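Local coordinates for protein alpha-galactosidase 1 (Saccharomyces cerevisiae, PDB 3LRK) that hydrolyses terminal, non-reducing alpha-D-galactose residues from alpha-D-galactosides such as galactose oligosaccharides and galactomannans, as a secreted, homotetrameric GH27 glycosidase, at residues A[364-369]-A[454-459]; A[343-348]-A[357-362]. The protein carries 1 engineered substitution. All blocks are in the same frame, centred on the assembly; numbering follows the deposited sequence.

Interaction 1: A[364-369]-A[454-459]; sequences SVSRPM and NTTVPA
Met369 lays the inner and middle part of its side chain, CB to SD, obliquely across Val457, and this pair is the tight, buried part of the contact. One branch of the valine, CG2, does the touching: it lies 3.7 Å from Met369 SD and also meets CG of the methionine. Met369 CG stands anti to its carbonyl carbon (chi1 -67°), which carries the chain over the valine before the bend at the sulfur turns the methyl end elsewhere. Beneath them the two strands run antiparallel. Arg367 and Val457 form one hydrogen-bonded pair, with Val457 N to Arg367 O at 2.8 Å. Met369 and Thr455 form the next, with Met369 N to Thr455 O at 2.7 Å. Pro368, which has no N-H to give, occupies the non-hydrogen-bonded position between them, opposite Thr456, and its CA lies 3.2 Å from Thr455 O in a CA-H...O contact.

The other face, carrying Pro368 and Thr456, is exposed and much looser. There the contact is mainly Ser366 OG against the methyl CG2 of Thr456, at 3.3 Å. Past the strand ends, Ala459 CB rests 3.2 Å from Ser364 O.

The two strands, 367-371 and 453-457, make a small two-stranded sheet in the C-terminal beta-sandwich domain. Its Met369 and Arg367 side lies against Ile343 of strand 342-349 and Asn361 of strand 355-361, while Arg367 reaches on to a salt bridge with Asp334 and Thr455 OG1 hydrogen-bonds Tyr465 OH on strand 461-469.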
loop_
_atom_site.group_PDB
_atom_site.type_symbol
_atom_site.label_atom_id
_atom_site.label_comp_id
_atom_site.label_asym_id
_atom_site.label_seq_id
_atom_site.Cartn_x
_atom_site.Cartn_y
_atom_site.Cartn_z
ATOM N N SER A 364 -8.858 -25.043 18.821
ATOM C CA SER A 364 -8.098 -25.689 19.904
ATOM C C SER A 364 -8.735 -26.978 20.457
ATOM O O SER A 364 -8.103 -27.727 21.212
ATOM C CB SER A 364 -7.879 -24.692 21.043
ATOM O OG SER A 364 -9.127 -24.298 21.602
ATOM N N VAL A 365 -9.982 -27.234 20.079
ATOM C CA VAL A 365 -10.704 -28.405 20.566
ATOM C C VAL A 365 -11.251 -29.198 19.389
ATOM O O VAL A 365 -11.465 -28.651 18.303
ATOM C CB VAL A 365 -11.877 -28.016 21.529
ATOM C CG1 VAL A 365 -12.416 -29.243 22.236
ATOM C CG2 VAL A 365 -11.426 -27.008 22.563
ATOM N N SER A 366 -11.459 -30.491 19.617
ATOM C CA SER A 366 -12.146 -31.360 18.673
ATOM C C SER A 366 -13.538 -30.793 18.442
ATOM O O SER A 366 -14.200 -30.377 19.390
ATOM C CB SER A 366 -12.240 -32.774 19.250
ATOM O OG SER A 366 -12.828 -33.668 18.323
ATOM N N ARG A 367 -13.975 -30.751 17.189
ATOM C CA ARG A 367 -15.301 -30.227 16.882
ATOM C C ARG A 367 -15.966 -31.003 15.746
ATOM O O ARG A 367 -15.279 -31.576 14.897
ATOM C CB ARG A 367 -15.243 -28.728 16.563
ATOM C CG ARG A 367 -14.956 -28.395 15.102
ATOM C CD ARG A 367 -14.643 -26.931 14.886
ATOM N NE ARG A 367 -15.763 -26.029 15.157
ATOM C CZ ARG A 367 -15.821 -25.195 16.197
ATOM N NH1 ARG A 367 -14.829 -25.151 17.086
ATOM N NH2 ARG A 367 -16.876 -24.398 16.351
ATOM N N PRO A 368 -17.309 -31.040 15.740
ATOM C CA PRO A 368 -17.997 -31.566 14.568
ATOM C C PRO A 368 -17.895 -30.569 13.410
ATOM O O PRO A 368 -17.978 -29.359 13.622
ATOM C CB PRO A 368 -19.445 -31.703 15.044
ATOM C CG PRO A 368 -19.583 -30.649 16.097
ATOM C CD PRO A 368 -18.253 -30.616 16.793
ATOM N N MET A 369 -17.686 -31.086 12.206
ATOM C CA MET A 369 -17.602 -30.265 11.002
ATOM C C MET A 369 -18.492 -30.872 9.921
ATOM O O MET A 369 -18.626 -32.095 9.820
ATOM C CB MET A 369 -16.151 -30.142 10.509
ATOM C CG MET A 369 -15.224 -29.362 11.447
ATOM S SD MET A 369 -13.652 -28.848 10.702
ATOM C CE MET A 369 -14.204 -27.502 9.649
ATOM N N ASN A 454 -21.296 -35.106 7.801
ATOM C CA ASN A 454 -20.918 -34.775 9.174
ATOM C C ASN A 454 -19.720 -35.608 9.620
ATOM O O ASN A 454 -19.667 -36.811 9.349
ATOM C CB ASN A 454 -22.097 -34.998 10.132
ATOM C CG ASN A 454 -22.560 -36.459 10.177
ATOM O OD1 ASN A 454 -23.026 -37.010 9.173
ATOM N ND2 ASN A 454 -22.430 -37.091 11.348
ATOM N N THR A 455 -18.753 -34.965 10.275
ATOM C CA THR A 455 -17.604 -35.664 10.858
ATOM C C THR A 455 -17.130 -34.914 12.083
ATOM O O THR A 455 -17.438 -33.741 12.254
ATOM C CB THR A 455 -16.387 -35.739 9.902
ATOM O OG1 THR A 455 -16.813 -35.640 8.538
ATOM C CG2 THR A 455 -15.602 -37.037 10.126
ATOM N N THR A 456 -16.363 -35.597 12.921
ATOM C CA THR A 456 -15.675 -34.976 14.038
ATOM C C THR A 456 -14.208 -34.834 13.649
ATOM O O THR A 456 -13.585 -35.803 13.206
ATOM C CB THR A 456 -15.818 -35.824 15.321
ATOM O OG1 THR A 456 -17.200 -35.889 15.692
ATOM C CG2 THR A 456 -15.010 -35.225 16.479
ATOM N N VAL A 457 -13.681 -33.617 13.794
ATOM C CA VAL A 457 -12.304 -33.297 13.388
ATOM C C VAL A 457 -11.491 -32.872 14.612
ATOM O O VAL A 457 -11.887 -31.947 15.327
ATOM C CB VAL A 457 -12.256 -32.196 12.282
ATOM C CG1 VAL A 457 -10.840 -32.026 11.753
ATOM C CG2 VAL A 457 -13.190 -32.540 11.124
ATOM N N PRO A 458 -10.357 -33.555 14.863
ATOM C CA PRO A 458 -9.512 -33.235 16.011
ATOM C C PRO A 458 -8.969 -31.805 15.962
ATOM O O PRO A 458 -8.868 -31.207 14.882
ATOM C CB PRO A 458 -8.359 -34.243 15.906
ATOM C CG PRO A 458 -8.831 -35.309 14.992
ATOM C CD PRO A 458 -9.821 -34.676 14.071
ATOM N N ALA A 459 -8.627 -31.269 17.133
ATOM C CA ALA A 459 -7.969 -29.966 17.238
ATOM C C ALA A 459 -6.725 -29.906 16.352
ATOM O O ALA A 459 -5.906 -30.837 16.360
ATOM C CB ALA A 459 -7.593 -29.690 18.677
#

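Interaction 2: A[343-348]-A[357-362]; sequences IQMWSG and VALLNG
Gln344 with Leu360 and Trp346 with Ala358 are the two hydrogen-bonded pairs that join these antiparallel strands, each closed by a bond in both directions. Leu360 N to Gln344 O is the shortest of the four, 2.7 Å. CA-H...O contacts fill in between, such as Met345 CA to Ala358 O at 3.3 Å.

One side-chain hydrogen bond runs along strand 342-349 itself. Trp346 NE1 donates to Gln344 OE1 at 2.8 Å, with the oxygen at the edge of the indole and in its plane. The bond also lies in the plane of the amide carbonyl, which helps to set the rotation of the amide, whose NE2 is held in turn by Asn244 OD1 and Glu342 OE1.

The strands are the arms of a beta hairpin in the antiparallel sheet of the C-terminal beta-sandwich domain, and strand 325-331 continues the sheet beyond 342-349.

Packing contacts divide between the two faces. On the Gln344 and Trp346 face, Leu360 lies alongside Gln344, its CD2 3.7 Å from OE1, and Ala358 CB sits 4.0 Å from Trp346 CB. Leu243 of helix 239-246 and Met282 and Met285 of helix 273-285 pack on this side; both helices belong to the TIM-barrel domain, and this face of the hairpin thus forms part of the junction between the two domains. On the other face Met345 crosses Leu359, and Met345 CG to Leu359 CD2 is tight at 3.3 Å. CG of Met345 is anti to N (chi1 -153°), which brings it over that leucine branch. Further along, Ile343 CG2 meets Asn361 OD1 at 3.6 Å; that oxygen accepts from Gly363 N, while Asn361 ND2 hydrogen-bonds Val457 O.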
loop_
_atom_site.group_PDB
_atom_site.type_symbol
_atom_site.label_atom_id
_atom_site.label_comp_id
_atom_site.label_asym_id
_atom_site.label_seq_id
_atom_site.Cartn_x
_atom_site.Cartn_y
_atom_site.Cartn_z
ATOM N N ILE A 343 -11.606 -22.302 11.348
ATOM C CA ILE A 343 -11.983 -23.523 10.642
ATOM C C ILE A 343 -12.164 -23.207 9.164
ATOM O O ILE A 343 -12.629 -22.119 8.808
ATOM C CB ILE A 343 -13.261 -24.169 11.246
ATOM C CG1 ILE A 343 -14.421 -23.157 11.297
ATOM C CG2 ILE A 343 -12.950 -24.734 12.639
ATOM C CD1 ILE A 343 -15.821 -23.783 11.361
ATOM N N GLN A 344 -11.771 -24.145 8.307
ATOM C CA GLN A 344 -11.811 -23.926 6.867
ATOM C C GLN A 344 -12.334 -25.153 6.135
ATOM O O GLN A 344 -12.143 -26.290 6.576
ATOM C CB GLN A 344 -10.424 -23.558 6.319
ATOM C CG GLN A 344 -9.671 -22.472 7.119
ATOM C CD GLN A 344 -8.369 -22.035 6.458
ATOM O OE1 GLN A 344 -7.919 -22.639 5.488
ATOM N NE2 GLN A 344 -7.756 -20.982 6.992
ATOM N N MET A 345 -13.000 -24.900 5.020
ATOM C CA MET A 345 -13.340 -25.940 4.067
ATOM C C MET A 345 -12.669 -25.635 2.735
ATOM O O MET A 345 -12.752 -24.505 2.235
ATOM C CB MET A 345 -14.840 -26.006 3.859
ATOM C CG MET A 345 -15.325 -27.366 3.439
ATOM S SD MET A 345 -16.597 -27.305 2.177
ATOM C CE MET A 345 -15.514 -27.438 0.772
ATOM N N TRP A 346 -12.008 -26.640 2.168
ATOM C CA TRP A 346 -11.411 -26.528 0.845
ATOM C C TRP A 346 -11.989 -27.610 -0.055
ATOM O O TRP A 346 -12.417 -28.670 0.419
ATOM C CB TRP A 346 -9.888 -26.672 0.909
ATOM C CG TRP A 346 -9.140 -25.588 1.664
ATOM C CD1 TRP A 346 -9.233 -25.303 2.998
ATOM C CD2 TRP A 346 -8.146 -24.687 1.130
ATOM N NE1 TRP A 346 -8.381 -24.270 3.322
ATOM C CE2 TRP A 346 -7.689 -23.889 2.199
ATOM C CE3 TRP A 346 -7.597 -24.487 -0.147
ATOM C CZ2 TRP A 346 -6.729 -22.881 2.028
ATOM C CZ3 TRP A 346 -6.625 -23.493 -0.312
ATOM C CH2 TRP A 346 -6.210 -22.701 0.768
ATOM N N SER A 347 -12.001 -27.333 -1.353
ATOM C CA SER A 347 -12.530 -28.254 -2.355
ATOM C C SER A 347 -11.827 -27.984 -3.671
ATOM O O SER A 347 -11.504 -26.831 -3.979
ATOM C CB SER A 347 -14.042 -28.076 -2.505
ATOM O OG SER A 347 -14.576 -28.979 -3.458
ATOM N N GLY A 348 -11.587 -29.039 -4.443
ATOM C CA GLY A 348 -10.906 -28.911 -5.727
ATOM C C GLY A 348 -11.151 -30.077 -6.666
ATOM O O GLY A 348 -11.323 -31.217 -6.218
ATOM N N VAL A 357 -11.862 -32.939 -0.964
ATOM C CA VAL A 357 -12.498 -32.084 0.028
ATOM C C VAL A 357 -11.664 -32.101 1.302
ATOM O O VAL A 357 -11.199 -33.161 1.733
ATOM C CB VAL A 357 -13.964 -32.528 0.300
ATOM C CG1 VAL A 357 -14.654 -31.575 1.267
ATOM C CG2 VAL A 357 -14.743 -32.590 -1.001
ATOM N N ALA A 358 -11.446 -30.924 1.881
ATOM C CA ALA A 358 -10.746 -30.818 3.160
ATOM C C ALA A 358 -11.620 -30.089 4.164
ATOM O O ALA A 358 -12.094 -28.984 3.898
ATOM C CB ALA A 358 -9.397 -30.098 3.000
ATOM N N LEU A 359 -11.862 -30.726 5.301
ATOM C CA LEU A 359 -12.460 -30.035 6.435
ATOM C C LEU A 359 -11.371 -29.803 7.479
ATOM O O LEU A 359 -10.857 -30.741 8.094
ATOM C CB LEU A 359 -13.660 -30.807 6.994
ATOM C CG LEU A 359 -14.897 -30.783 6.083
ATOM C CD1 LEU A 359 -15.946 -31.805 6.533
ATOM C CD2 LEU A 359 -15.502 -29.381 6.035
ATOM N N LEU A 360 -10.999 -28.539 7.645
ATOM C CA LEU A 360 -9.816 -28.193 8.411
ATOM C C LEU A 360 -10.200 -27.512 9.720
ATOM O O LEU A 360 -10.840 -26.456 9.725
ATOM C CB LEU A 360 -8.875 -27.318 7.564
ATOM C CG LEU A 360 -7.546 -26.806 8.131
ATOM C CD1 LEU A 360 -6.584 -27.961 8.448
ATOM C CD2 LEU A 360 -6.919 -25.842 7.130
ATOM N N ASN A 361 -9.818 -28.140 10.826
ATOM C CA ASN A 361 -10.126 -27.634 12.156
ATOM C C ASN A 361 -8.900 -26.986 12.796
ATOM O O ASN A 361 -8.119 -27.645 13.485
ATOM C CB ASN A 361 -10.679 -28.761 13.048
ATOM C CG ASN A 361 -11.056 -28.284 14.443
ATOM O OD1 ASN A 361 -11.171 -27.083 14.700
ATOM N ND2 ASN A 361 -11.239 -29.227 15.357
ATOM N N GLY A 362 -8.744 -25.689 12.577
ATOM C CA GLY A 362 -7.645 -24.943 13.187
ATOM C C GLY A 362 -7.936 -24.470 14.601
ATOM O O GLY A 362 -7.135 -23.743 15.184
#

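How the interactions relate
Interaction 2 is wholly buried, whereas interaction 1 is a surface contact with only Met369 and Val457 buried. Both are antiparallel strand pairs of the C-terminal domain, but they hold different strands: 343-348 and 357-362 belong to the large sheet and are close in sequence, while 364-369 and 454-459 bring distant parts of the chain together. Their centres lie 11 Å apart. Asn361 of interaction 2 joins them, its ND2 probably hydrogen-bonded to Val457 O at 2.8 Å, and Met369 CE packs against Leu360 O. Interaction 2 has mainly apolar side chains on both faces, its few polar groups being hydrogen-bonded; interaction 1 turns hydroxyls and a proline outward on one face.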